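Local coordinates for mannosylglycerate hydrolase MGH1-like glycoside hydrolase domain-containing protein (Thermus thermophilus HB8, PDB 4WVA), which hydrolyses the solute mannosylglycerate to mannose and glycerate, and probably also cleaves glucosylglycerate, as a GH63 glycoside hydrolase with an (alpha/alpha)6-barrel, at residues Glu223-Arg226 against Phe230-Val233; Ala281-Ser286 against Glu324-Lys329; Pro305-Thr310 against Val358-Ala363. All coordinates share one frame; numbering follows the deposited sequence.

Contact 1 of 3, residues Glu223-Arg226 against Phe230-Val233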
ATOM      1  N   GLU A 223      31.940 -13.916  -0.796  1.00 31.94           N
ATOM      2  CA  GLU A 223      32.245 -15.218  -0.224  1.00 32.05           C
ATOM      3  C   GLU A 223      31.519 -15.429   1.092  1.00 27.36           C
ATOM      4  O   GLU A 223      31.127 -16.538   1.406  1.00 26.70           O
ATOM      5  CB  GLU A 223      33.758 -15.408  -0.069  1.00 34.87           C
ATOM      6  CG  GLU A 223      34.476 -15.594  -1.404  1.00 37.91           C
ATOM      7  CD  GLU A 223      33.926 -16.757  -2.217  1.00 39.34           C
ATOM      8  OE1 GLU A 223      33.394 -17.716  -1.624  1.00 42.42           O
ATOM      9  OE2 GLU A 223      34.026 -16.713  -3.460  1.00 45.86           O
ATOM     10  N   ILE A 224      31.342 -14.362   1.854  1.00 26.83           N
ATOM     11  CA  ILE A 224      30.519 -14.439   3.063  1.00 26.47           C
ATOM     12  C   ILE A 224      29.088 -14.900   2.705  1.00 26.57           C
ATOM     13  O   ILE A 224      28.560 -15.803   3.354  1.00 25.92           O
ATOM     14  CB  ILE A 224      30.558 -13.119   3.861  1.00 27.52           C
ATOM     15  CG1 ILE A 224      31.883 -13.055   4.643  1.00 28.08           C
ATOM     16  CG2 ILE A 224      29.382 -13.012   4.835  1.00 27.91           C
ATOM     17  CD1 ILE A 224      32.215 -11.696   5.218  1.00 29.12           C
ATOM     18  N   TYR A 225      28.485 -14.319   1.667  1.00 26.04           N
ATOM     19  CA  TYR A 225      27.106 -14.699   1.285  1.00 25.93           C
ATOM     20  C   TYR A 225      27.044 -16.156   0.838  1.00 27.70           C
ATOM     21  O   TYR A 225      26.138 -16.914   1.212  1.00 27.52           O
ATOM     22  CB  TYR A 225      26.518 -13.769   0.204  1.00 25.53           C
ATOM     23  CG  TYR A 225      25.018 -13.942   0.084  1.00 23.88           C
ATOM     24  CD1 TYR A 225      24.472 -15.030  -0.602  1.00 24.70           C
ATOM     25  CD2 TYR A 225      24.145 -13.058   0.708  1.00 23.56           C
ATOM     26  CE1 TYR A 225      23.106 -15.216  -0.682  1.00 24.47           C
ATOM     27  CE2 TYR A 225      22.770 -13.239   0.626  1.00 23.46           C
ATOM     28  CZ  TYR A 225      22.255 -14.316  -0.060  1.00 25.08           C
ATOM     29  OH  TYR A 225      20.886 -14.500  -0.119  1.00 24.68           O
ATOM     30  N   ARG A 226      28.019 -16.566   0.039  1.00 28.84           N
ATOM     31  CA  ARG A 226      28.006 -17.922  -0.479  1.00 32.23           C
ATOM     32  C   ARG A 226      28.336 -18.949   0.588  1.00 29.44           C
ATOM     33  O   ARG A 226      27.742 -20.024   0.606  1.00 29.77           O
ATOM     34  CB  ARG A 226      28.938 -18.052  -1.691  1.00 36.54           C
ATOM     35  CG  ARG A 226      28.476 -17.257  -2.916  1.00 42.33           C
ATOM     36  CD  ARG A 226      26.953 -17.259  -3.107  1.00 46.10           C
ATOM     37  NE  ARG A 226      26.525 -16.561  -4.325  1.00 50.41           N
ATOM     38  CZ  ARG A 226      26.279 -17.135  -5.505  1.00 52.76           C
ATOM     39  NH1 ARG A 226      26.414 -18.448  -5.678  1.00 53.73           N
ATOM     40  NH2 ARG A 226      25.892 -16.383  -6.531  1.00 53.43           N
ATOM     41  N   PHE A 230      24.985 -19.524   8.133  1.00 14.75           N
ATOM     42  CA  PHE A 230      23.884 -18.798   8.792  1.00 14.33           C
ATOM     43  C   PHE A 230      23.484 -17.703   7.812  1.00 13.41           C
ATOM     44  O   PHE A 230      24.287 -16.819   7.521  1.00 13.50           O
ATOM     45  CB  PHE A 230      24.348 -18.174  10.121  1.00 13.58           C
ATOM     46  CG  PHE A 230      23.248 -17.508  10.915  1.00 13.48           C
ATOM     47  CD1 PHE A 230      22.889 -16.190  10.675  1.00 13.24           C
ATOM     48  CD2 PHE A 230      22.585 -18.190  11.913  1.00 13.83           C
ATOM     49  CE1 PHE A 230      21.889 -15.579  11.421  1.00 13.27           C
ATOM     50  CE2 PHE A 230      21.581 -17.599  12.653  1.00 14.17           C
ATOM     51  CZ  PHE A 230      21.232 -16.283  12.408  1.00 13.79           C
ATOM     52  N   LYS A 231      22.279 -17.807   7.243  1.00 14.20           N
ATOM     53  CA  LYS A 231      21.742 -16.809   6.314  1.00 14.52           C
ATOM     54  C   LYS A 231      20.256 -16.663   6.607  1.00 13.45           C
ATOM     55  O   LYS A 231      19.467 -17.583   6.348  1.00 12.82           O
ATOM     56  CB  LYS A 231      21.961 -17.231   4.856  1.00 16.88           C
ATOM     57  CG  LYS A 231      23.369 -17.002   4.357  1.00 19.88           C
ATOM     58  CD  LYS A 231      23.453 -17.130   2.845  1.00 22.57           C
ATOM     59  CE  LYS A 231      23.429 -18.574   2.382  1.00 24.40           C
ATOM     60  NZ  LYS A 231      24.736 -19.246   2.636  1.00 26.19           N
ATOM     61  N   VAL A 232      19.881 -15.524   7.190  1.00 12.24           N
ATOM     62  CA  VAL A 232      18.537 -15.335   7.682  1.00 11.65           C
ATOM     63  C   VAL A 232      17.987 -13.994   7.217  1.00 11.12           C
ATOM     64  O   VAL A 232      18.713 -12.989   7.213  1.00 10.97           O
ATOM     65  CB  VAL A 232      18.544 -15.382   9.220  1.00 11.88           C
ATOM     66  CG1 VAL A 232      17.238 -14.898   9.805  1.00 12.87           C
ATOM     67  CG2 VAL A 232      18.834 -16.799   9.674  1.00 12.18           C
ATOM     68  N   VAL A 233      16.719 -13.992   6.797  1.00 10.50           N
ATOM     69  CA  VAL A 233      15.982 -12.748   6.621  1.00 10.60           C
ATOM     70  C   VAL A 233      15.303 -12.463   7.960  1.00 10.18           C
ATOM     71  O   VAL A 233      14.302 -13.084   8.317  1.00 10.31           O
ATOM     72  CB  VAL A 233      14.952 -12.805   5.470  1.00 10.42           C
ATOM     73  CG1 VAL A 233      14.133 -11.520   5.435  1.00 10.64           C
ATOM     74  CG2 VAL A 233      15.670 -13.036   4.139  1.00 10.82           C
TER
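One face of the Y225 ring carries CD of K231. This carbon lies 4.1 Å from the ring centroid, 14° off the normal, in a CH-pi contact displaced toward the rim. CE1 of Y225 is the nearest ring atom, 4.0 Å from K231 CD. The same ring also packs on the loop residues P148 and V155, and at its phenolic end OH hydrogen-bonds Q256 of the second subunit. The two side chains cross at about a right angle. K231 runs past the ring and then folds: its chain is bent at chi3 and at chi4 (-75°). These bends bring the ammonium group back to the helix backbone. K231 NZ hydrogen-bonds Y225 O at 3.1 Å, with a C=O...N angle of 160°. NZ also hydrogen-bonds S228 O, while R226 O is farther, 3.7 Å from NZ. The positive end is therefore gripped by two carbonyls near the C-terminal end of helix 221-227, where the helix dipole would probably favour it. With an alanine in place of K231, Y225 O and S228 O are likely to lose their lysine donor, and part of the tyrosine face its cover. The contact is a tight helix-to-strand connection: a lysine just before strand 232-233 reaches back to the carbonyl end of the preceding helix, where that strand enters a small antiparallel sheet.

Contact 2 of 3, residues Ala281-Ser286 against Glu324-Lys329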
ATOM      1  N   ALA A 281      -0.381 -18.576  11.268  1.00 16.65           N
ATOM      2  CA  ALA A 281       0.069 -18.180  12.606  1.00 16.37           C
ATOM      3  C   ALA A 281      -0.438 -16.812  13.034  1.00 15.22           C
ATOM      4  O   ALA A 281      -0.514 -16.514  14.228  1.00 16.31           O
ATOM      5  CB  ALA A 281       1.599 -18.222  12.670  1.00 16.84           C
ATOM      6  N   GLY A 282      -0.803 -15.972  12.064  1.00 13.55           N
ATOM      7  CA  GLY A 282      -1.192 -14.611  12.337  1.00 13.13           C
ATOM      8  C   GLY A 282      -0.046 -13.802  12.930  1.00 12.46           C
ATOM      9  O   GLY A 282      -0.204 -13.104  13.926  1.00 12.80           O
ATOM     10  N   PHE A 283       1.110 -13.887  12.292  1.00 11.89           N
ATOM     11  CA  PHE A 283       2.301 -13.219  12.802  1.00 11.15           C
ATOM     12  C   PHE A 283       3.363 -13.120  11.716  1.00 10.79           C
ATOM     13  O   PHE A 283       3.285 -13.816  10.722  1.00 10.91           O
ATOM     14  CB  PHE A 283       2.854 -14.030  13.978  1.00 11.03           C
ATOM     15  CG  PHE A 283       3.563 -13.198  14.988  1.00 10.88           C
ATOM     16  CD1 PHE A 283       2.843 -12.365  15.832  1.00 11.02           C
ATOM     17  CD2 PHE A 283       4.944 -13.235  15.106  1.00 10.83           C
ATOM     18  CE1 PHE A 283       3.483 -11.572  16.772  1.00 11.17           C
ATOM     19  CE2 PHE A 283       5.584 -12.451  16.055  1.00 10.90           C
ATOM     20  CZ  PHE A 283       4.857 -11.630  16.897  1.00 10.99           C
ATOM     21  N   TYR A 284       4.325 -12.215  11.903  1.00 10.79           N
ATOM     22  CA  TYR A 284       5.456 -12.100  10.991  1.00 10.59           C
ATOM     23  C   TYR A 284       6.611 -12.974  11.480  1.00 10.98           C
ATOM     24  O   TYR A 284       6.994 -12.897  12.656  1.00 11.44           O
ATOM     25  CB  TYR A 284       5.973 -10.670  10.911  1.00 10.66           C
ATOM     26  CG  TYR A 284       5.067  -9.664  10.214  1.00 10.63           C
ATOM     27  CD1 TYR A 284       5.143  -9.467   8.852  1.00 10.52           C
ATOM     28  CD2 TYR A 284       4.178  -8.876  10.938  1.00 10.66           C
ATOM     29  CE1 TYR A 284       4.364  -8.511   8.211  1.00 10.70           C
ATOM     30  CE2 TYR A 284       3.380  -7.933  10.315  1.00 11.07           C
ATOM     31  CZ  TYR A 284       3.471  -7.753   8.950  1.00 11.06           C
ATOM     32  OH  TYR A 284       2.671  -6.803   8.341  1.00 12.88           O
ATOM     33  N   PHE A 285       7.175 -13.759  10.571  1.00 10.69           N
ATOM     34  CA  PHE A 285       8.312 -14.625  10.884  1.00 10.82           C
ATOM     35  C   PHE A 285       9.556 -14.188  10.137  1.00 10.62           C
ATOM     36  O   PHE A 285       9.485 -13.757   8.989  1.00 11.28           O
ATOM     37  CB  PHE A 285       8.025 -16.074  10.468  1.00 11.17           C
ATOM     38  CG  PHE A 285       6.985 -16.777  11.310  1.00 12.54           C
ATOM     39  CD1 PHE A 285       6.884 -16.555  12.669  1.00 12.88           C
ATOM     40  CD2 PHE A 285       6.126 -17.708  10.722  1.00 13.49           C
ATOM     41  CE1 PHE A 285       5.928 -17.225  13.434  1.00 13.43           C
ATOM     42  CE2 PHE A 285       5.172 -18.375  11.481  1.00 13.84           C
ATOM     43  CZ  PHE A 285       5.071 -18.120  12.833  1.00 13.88           C
ATOM     44  N   SER A 286      10.711 -14.367  10.779  1.00 10.41           N
ATOM     45  CA  SER A 286      11.969 -14.357  10.061  1.00 10.35           C
ATOM     46  C   SER A 286      12.065 -15.644   9.221  1.00 10.54           C
ATOM     47  O   SER A 286      11.364 -16.633   9.499  1.00 11.05           O
ATOM     48  CB  SER A 286      13.128 -14.274  11.053  1.00 10.28           C
ATOM     49  OG  SER A 286      13.098 -13.057  11.795  1.00 10.53           O
ATOM     50  N   GLU A 324      -2.073  -8.428  23.135  1.00 14.81           N
ATOM     51  CA  GLU A 324      -3.025  -8.645  24.236  1.00 16.44           C
ATOM     52  C   GLU A 324      -2.895 -10.075  24.785  1.00 16.72           C
ATOM     53  O   GLU A 324      -2.855 -10.270  26.000  1.00 16.99           O
ATOM     54  CB  GLU A 324      -4.446  -8.360  23.761  1.00 18.93           C
ATOM     55  CG  GLU A 324      -5.513  -8.560  24.839  1.00 22.15           C
ATOM     56  CD  GLU A 324      -6.920  -8.215  24.374  1.00 25.83           C
ATOM     57  OE1 GLU A 324      -7.074  -7.279  23.550  1.00 28.28           O
ATOM     58  OE2 GLU A 324      -7.880  -8.889  24.837  1.00 27.97           O
ATOM     59  N   ARG A 325      -2.787 -11.068  23.904  1.00 16.97           N
ATOM     60  CA  ARG A 325      -2.566 -12.465  24.345  1.00 17.22           C
ATOM     61  C   ARG A 325      -1.325 -12.615  25.210  1.00 17.09           C
ATOM     62  O   ARG A 325      -1.367 -13.252  26.259  1.00 16.15           O
ATOM     63  CB  ARG A 325      -2.449 -13.437  23.172  1.00 19.88           C
ATOM     64  CG  ARG A 325      -3.716 -13.611  22.383  1.00 22.39           C
ATOM     65  CD  ARG A 325      -3.676 -14.847  21.501  1.00 24.03           C
ATOM     66  NE  ARG A 325      -4.882 -14.867  20.692  1.00 26.76           N
ATOM     67  CZ  ARG A 325      -5.016 -14.272  19.506  1.00 28.14           C
ATOM     68  NH1 ARG A 325      -3.994 -13.638  18.927  1.00 25.54           N
ATOM     69  NH2 ARG A 325      -6.183 -14.342  18.880  1.00 29.36           N
ATOM     70  N   TRP A 326      -0.216 -12.003  24.790  1.00 14.70           N
ATOM     71  CA  TRP A 326       1.018 -12.096  25.569  1.00 14.97           C
ATOM     72  C   TRP A 326       0.811 -11.476  26.939  1.00 15.98           C
ATOM     73  O   TRP A 326       1.341 -11.976  27.934  1.00 16.80           O
ATOM     74  CB  TRP A 326       2.204 -11.459  24.835  1.00 14.59           C
ATOM     75  CG  TRP A 326       2.572 -12.169  23.591  1.00 13.49           C
ATOM     76  CD1 TRP A 326       1.819 -13.096  22.912  1.00 13.72           C
ATOM     77  CD2 TRP A 326       3.773 -11.993  22.820  1.00 12.68           C
ATOM     78  NE1 TRP A 326       2.491 -13.513  21.783  1.00 13.18           N
ATOM     79  CE2 TRP A 326       3.689 -12.853  21.708  1.00 12.77           C
ATOM     80  CE3 TRP A 326       4.922 -11.206  22.982  1.00 12.38           C
ATOM     81  CZ2 TRP A 326       4.714 -12.947  20.744  1.00 12.73           C
ATOM     82  CZ3 TRP A 326       5.945 -11.318  22.037  1.00 12.28           C
ATOM     83  CH2 TRP A 326       5.832 -12.180  20.938  1.00 12.31           C
ATOM     84  N   GLY A 327       0.034 -10.397  26.983  1.00 16.50           N
ATOM     85  CA  GLY A 327      -0.343  -9.733  28.223  1.00 17.98           C
ATOM     86  C   GLY A 327      -1.260 -10.528  29.145  1.00 18.80           C
ATOM     87  O   GLY A 327      -1.389 -10.184  30.314  1.00 21.20           O
ATOM     88  N   GLU A 328      -1.882 -11.587  28.645  1.00 20.02           N
ATOM     89  CA  GLU A 328      -2.658 -12.509  29.498  1.00 21.49           C
ATOM     90  C   GLU A 328      -1.736 -13.366  30.365  1.00 22.59           C
ATOM     91  O   GLU A 328      -2.175 -13.925  31.372  1.00 22.96           O
ATOM     92  CB  GLU A 328      -3.531 -13.445  28.652  1.00 22.12           C
ATOM     93  CG  GLU A 328      -4.612 -12.758  27.818  1.00 23.14           C
ATOM     94  CD  GLU A 328      -5.457 -13.741  27.023  1.00 24.99           C
ATOM     95  OE1 GLU A 328      -5.071 -14.927  26.914  1.00 26.68           O
ATOM     96  OE2 GLU A 328      -6.518 -13.352  26.493  1.00 25.88           O
ATOM     97  N   LYS A 329      -0.476 -13.505  29.949  1.00 22.51           N
ATOM     98  CA  LYS A 329       0.482 -14.392  30.610  1.00 24.43           C
ATOM     99  C   LYS A 329       1.645 -13.696  31.309  1.00 24.45           C
ATOM    100  O   LYS A 329       2.237 -14.265  32.235  1.00 25.93           O
ATOM    101  CB  LYS A 329       1.027 -15.399  29.599  1.00 26.94           C
ATOM    102  CG  LYS A 329       0.002 -16.431  29.152  1.00 30.21           C
ATOM    103  CD  LYS A 329      -0.663 -17.090  30.351  1.00 32.98           C
ATOM    104  CE  LYS A 329      -1.322 -18.406  29.989  1.00 35.69           C
ATOM    105  NZ  LYS A 329      -1.793 -19.096  31.226  1.00 37.14           N
TER
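F283 and W326 meet ring to ring, coming from opposite directions. F283 leaves strand 283-288 with its CB pointing toward helix 313-327. CG stands anti to the backbone N (chi1 -150°, well short of a full 180°), which carries the ring out toward the indole. Neither CB nor CG touches the tryptophan. Farther along the ring the gap narrows, and CE1 of F283 is 4.4 Å from CZ2 of W326. The tip makes the contact: CZ of F283 lies 4.1 Å from W326 CZ2 and 4.2 Å from W326 CH2. These two carbons belong to the six-membered part of the indole. The ring planes are inclined by 30°, but they are slid apart, with centroids 6.0 Å from each other. There is little overlap, so this is not a full stack.

F303 meets both rings edge-to-face. The polar edge of the indole is turned to a different partner: NE1 of W326 hydrogen-bonds OE2 of E322, one turn earlier in the helix, and the same carboxylate forms a salt bridge with R325, which helps fix the indole's rotation. The contact packs a strand of the small antiparallel sheet, which begins at a G1 beta bulge with D278, on helix 313-327 through a buried aromatic cluster with F303. The W326 side chain is about 10 Å from that of W350, a probable substrate-binding residue. Between the two segments themselves there is no hydrogen bond. The contact is apolar and rests on van der Waals contact between buried aromatic carbons, while the indole N-H is satisfied within its own helix.

Contact 3 of 3, residues Pro305-Thr310 against Val358-Ala363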
ATOM      1  N   PRO A 305       7.151  -4.728  12.015  1.00  9.25           N
ATOM      2  CA  PRO A 305       6.591  -4.110  10.792  1.00  9.33           C
ATOM      3  C   PRO A 305       5.607  -2.966  11.053  1.00  9.26           C
ATOM      4  O   PRO A 305       5.401  -2.125  10.189  1.00  9.69           O
ATOM      5  CB  PRO A 305       5.985  -5.300  10.046  1.00  9.48           C
ATOM      6  CG  PRO A 305       6.876  -6.424  10.442  1.00  9.41           C
ATOM      7  CD  PRO A 305       7.117  -6.194  11.918  1.00  9.29           C
ATOM      8  N   LEU A 306       5.014  -2.910  12.236  1.00  9.37           N
ATOM      9  CA  LEU A 306       4.204  -1.742  12.588  1.00  9.80           C
ATOM     10  C   LEU A 306       5.019  -0.440  12.530  1.00  9.59           C
ATOM     11  O   LEU A 306       4.529   0.598  12.078  1.00  9.38           O
ATOM     12  CB  LEU A 306       3.605  -1.918  13.975  1.00 10.22           C
ATOM     13  CG  LEU A 306       2.654  -3.094  14.163  1.00 10.75           C
ATOM     14  CD1 LEU A 306       2.473  -3.385  15.649  1.00 11.30           C
ATOM     15  CD2 LEU A 306       1.319  -2.851  13.473  1.00 11.49           C
ATOM     16  N   PHE A 307       6.258  -0.508  13.014  1.00  9.76           N
ATOM     17  CA  PHE A 307       7.174   0.628  13.015  1.00 10.09           C
ATOM     18  C   PHE A 307       7.590   0.985  11.585  1.00 10.76           C
ATOM     19  O   PHE A 307       7.887   2.143  11.289  1.00 10.97           O
ATOM     20  CB  PHE A 307       8.390   0.243  13.872  1.00 10.04           C
ATOM     21  CG  PHE A 307       9.383   1.355  14.123  1.00 10.54           C
ATOM     22  CD1 PHE A 307       9.051   2.434  14.928  1.00 10.68           C
ATOM     23  CD2 PHE A 307      10.662   1.300  13.588  1.00 10.89           C
ATOM     24  CE1 PHE A 307       9.965   3.428  15.204  1.00 10.86           C
ATOM     25  CE2 PHE A 307      11.586   2.290  13.870  1.00 11.00           C
ATOM     26  CZ  PHE A 307      11.233   3.358  14.661  1.00 10.96           C
ATOM     27  N   ALA A 308       7.649  -0.019  10.719  1.00 11.48           N
ATOM     28  CA  ALA A 308       7.911   0.211   9.295  1.00 11.87           C
ATOM     29  C   ALA A 308       6.728   0.884   8.572  1.00 12.87           C
ATOM     30  O   ALA A 308       6.915   1.630   7.616  1.00 13.45           O
ATOM     31  CB  ALA A 308       8.276  -1.100   8.605  1.00 12.03           C
ATOM     32  N   GLY A 309       5.513   0.591   9.010  1.00 12.69           N
ATOM     33  CA  GLY A 309       4.311   1.163   8.405  1.00 13.35           C
ATOM     34  C   GLY A 309       3.820   0.443   7.157  1.00 14.00           C
ATOM     35  O   GLY A 309       3.108   1.034   6.338  1.00 12.99           O
ATOM     36  N   THR A 310       4.179  -0.832   7.028  1.00 14.68           N
ATOM     37  CA  THR A 310       3.789  -1.661   5.863  1.00 15.64           C
ATOM     38  C   THR A 310       2.450  -2.416   5.966  1.00 14.85           C
ATOM     39  O   THR A 310       1.772  -2.593   4.946  1.00 14.67           O
ATOM     40  CB  THR A 310       4.915  -2.678   5.494  1.00 16.83           C
ATOM     41  OG1 THR A 310       5.085  -3.664   6.525  1.00 18.72           O
ATOM     42  CG2 THR A 310       6.216  -1.983   5.238  1.00 18.53           C
ATOM     43  N   VAL A 358      12.540  -1.969  22.198  1.00  8.43           N
ATOM     44  CA  VAL A 358      11.492  -2.670  21.454  1.00  8.49           C
ATOM     45  C   VAL A 358      10.105  -2.221  21.940  1.00  8.36           C
ATOM     46  O   VAL A 358       9.202  -1.999  21.119  1.00  8.23           O
ATOM     47  CB  VAL A 358      11.676  -4.203  21.506  1.00  8.61           C
ATOM     48  CG1 VAL A 358      10.527  -4.906  20.800  1.00  8.75           C
ATOM     49  CG2 VAL A 358      13.010  -4.570  20.862  1.00  8.69           C
ATOM     50  N   ASN A 359       9.913  -2.049  23.251  1.00  8.87           N
ATOM     51  CA  ASN A 359       8.649  -1.468  23.724  1.00  8.90           C
ATOM     52  C   ASN A 359       8.378  -0.140  23.021  1.00  9.27           C
ATOM     53  O   ASN A 359       7.244   0.155  22.614  1.00  8.99           O
ATOM     54  CB  ASN A 359       8.653  -1.196  25.239  1.00  9.31           C
ATOM     55  CG  ASN A 359       8.126  -2.354  26.072  1.00  9.36           C
ATOM     56  OD1 ASN A 359       7.375  -2.154  27.082  1.00 11.73           O
ATOM     57  ND2 ASN A 359       8.483  -3.528  25.704  1.00  8.51           N
ATOM     58  N   TRP A 360       9.422   0.690  22.924  1.00  8.62           N
ATOM     59  CA  TRP A 360       9.304   2.000  22.288  1.00  9.32           C
ATOM     60  C   TRP A 360       8.949   1.899  20.789  1.00  8.94           C
ATOM     61  O   TRP A 360       7.978   2.538  20.338  1.00  8.96           O
ATOM     62  CB  TRP A 360      10.562   2.833  22.535  1.00  9.54           C
ATOM     63  CG  TRP A 360      10.477   4.160  21.844  1.00 10.16           C
ATOM     64  CD1 TRP A 360       9.726   5.244  22.225  1.00 10.28           C
ATOM     65  CD2 TRP A 360      11.127   4.522  20.632  1.00 10.59           C
ATOM     66  NE1 TRP A 360       9.881   6.258  21.311  1.00 10.89           N
ATOM     67  CE2 TRP A 360      10.730   5.841  20.324  1.00 10.96           C
ATOM     68  CE3 TRP A 360      12.019   3.864  19.772  1.00 10.98           C
ATOM     69  CZ2 TRP A 360      11.186   6.509  19.194  1.00 11.95           C
ATOM     70  CZ3 TRP A 360      12.476   4.533  18.649  1.00 11.61           C
ATOM     71  CH2 TRP A 360      12.055   5.845  18.370  1.00 11.77           C
ATOM     72  N   MET A 361       9.685   1.086  20.025  1.00  9.22           N
ATOM     73  CA  MET A 361       9.398   0.990  18.586  1.00  9.57           C
ATOM     74  C   MET A 361       8.007   0.416  18.340  1.00  9.19           C
ATOM     75  O   MET A 361       7.290   0.862  17.444  1.00  9.29           O
ATOM     76  CB  MET A 361      10.421   0.145  17.846  1.00  9.68           C
ATOM     77  CG  MET A 361      11.777   0.800  17.733  1.00  9.81           C
ATOM     78  SD  MET A 361      12.993  -0.174  16.817  1.00 10.38           S
ATOM     79  CE  MET A 361      13.414  -1.428  18.009  1.00 10.28           C
ATOM     80  N   VAL A 362       7.629  -0.586  19.120  1.00  9.45           N
ATOM     81  CA  VAL A 362       6.322  -1.228  18.947  1.00  9.70           C
ATOM     82  C   VAL A 362       5.175  -0.306  19.393  1.00  9.81           C
ATOM     83  O   VAL A 362       4.143  -0.274  18.745  1.00 10.08           O
ATOM     84  CB  VAL A 362       6.285  -2.607  19.634  1.00  9.67           C
ATOM     85  CG1 VAL A 362       4.909  -3.238  19.537  1.00  9.68           C
ATOM     86  CG2 VAL A 362       7.322  -3.504  19.000  1.00  9.64           C
ATOM     87  N   ALA A 363       5.364   0.447  20.478  1.00 10.05           N
ATOM     88  CA  ALA A 363       4.381   1.468  20.872  1.00 10.28           C
ATOM     89  C   ALA A 363       4.207   2.526  19.788  1.00 10.75           C
ATOM     90  O   ALA A 363       3.083   2.907  19.468  1.00 11.40           O
ATOM     91  CB  ALA A 363       4.792   2.136  22.174  1.00 10.24           C
TER
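M361 lies across one face of the F307 ring. The phenylalanine has CG anti to its backbone N (chi1 -173°), which sends the ring from helix 305-308 to helix 356-368. In M361, CG stands beside the backbone N and anti to the carbonyl carbon, and the chain is extended through chi2. This places CG nearly over the ring centre, 4.0 Å from the F307 centroid, in a CH-pi contact. The same two torsions set SD above that face, 4.4 Å from the F307 centroid, where it makes a Met-aromatic contact. The turn about CG-SD (chi3 -75°) then sets the direction of the terminal methyl CE. CB of M361 covers the root of the ring, 4.0 Å from F307 CD1. The backbone is close too, with M361 O 3.5 Å from F307 CD1.

W360 comes from the neighbouring position on the helix. Its CG is also anti to the backbone N, and its indole meets the far end of the phenylalanine. The pair is offset edge-to-face: the edge of F307 is directed at the face of the six-membered ring, with planes at 61°. CZ of F307 is 4.3 Å from CZ3 of W360. R243 makes a cation-pi contact with the F307 ring and hydrogen-bonds F307 O.

The M361 side chain is about 4 Å from that of W34, a probable substrate-binding residue. This is consistent with a place just behind the substrate-binding residues. Chemically, no hydrogen bond joins the two segments: ring, thioether and indole hold them by dispersion and weak polar attraction to the pi face.

From the N terminus, contact 1 comes first. Three residues, 227-229, separate its two segments, the first of them still in helix 221-227. It is complete before the others begin. Contact 2 then opens at 281-286 and contact 3 at 305-310. Contact 2 closes at 324-329 and contact 3 at 358-363, so these two loops cross. Strands 232-233 and 283-288 are neighbours in one antiparallel sheet, and V233 O lies 3.2 Å from S286 CB where contacts 1 and 2 touch. Contacts 2 and 3 meet where Y284 CD2 packs 3.7 Å from P305 CG. Contacts 1 and 2 tie the sheet to helices 221-227 and 313-327, while contact 3 joins helix 305-308 to helix 356-368.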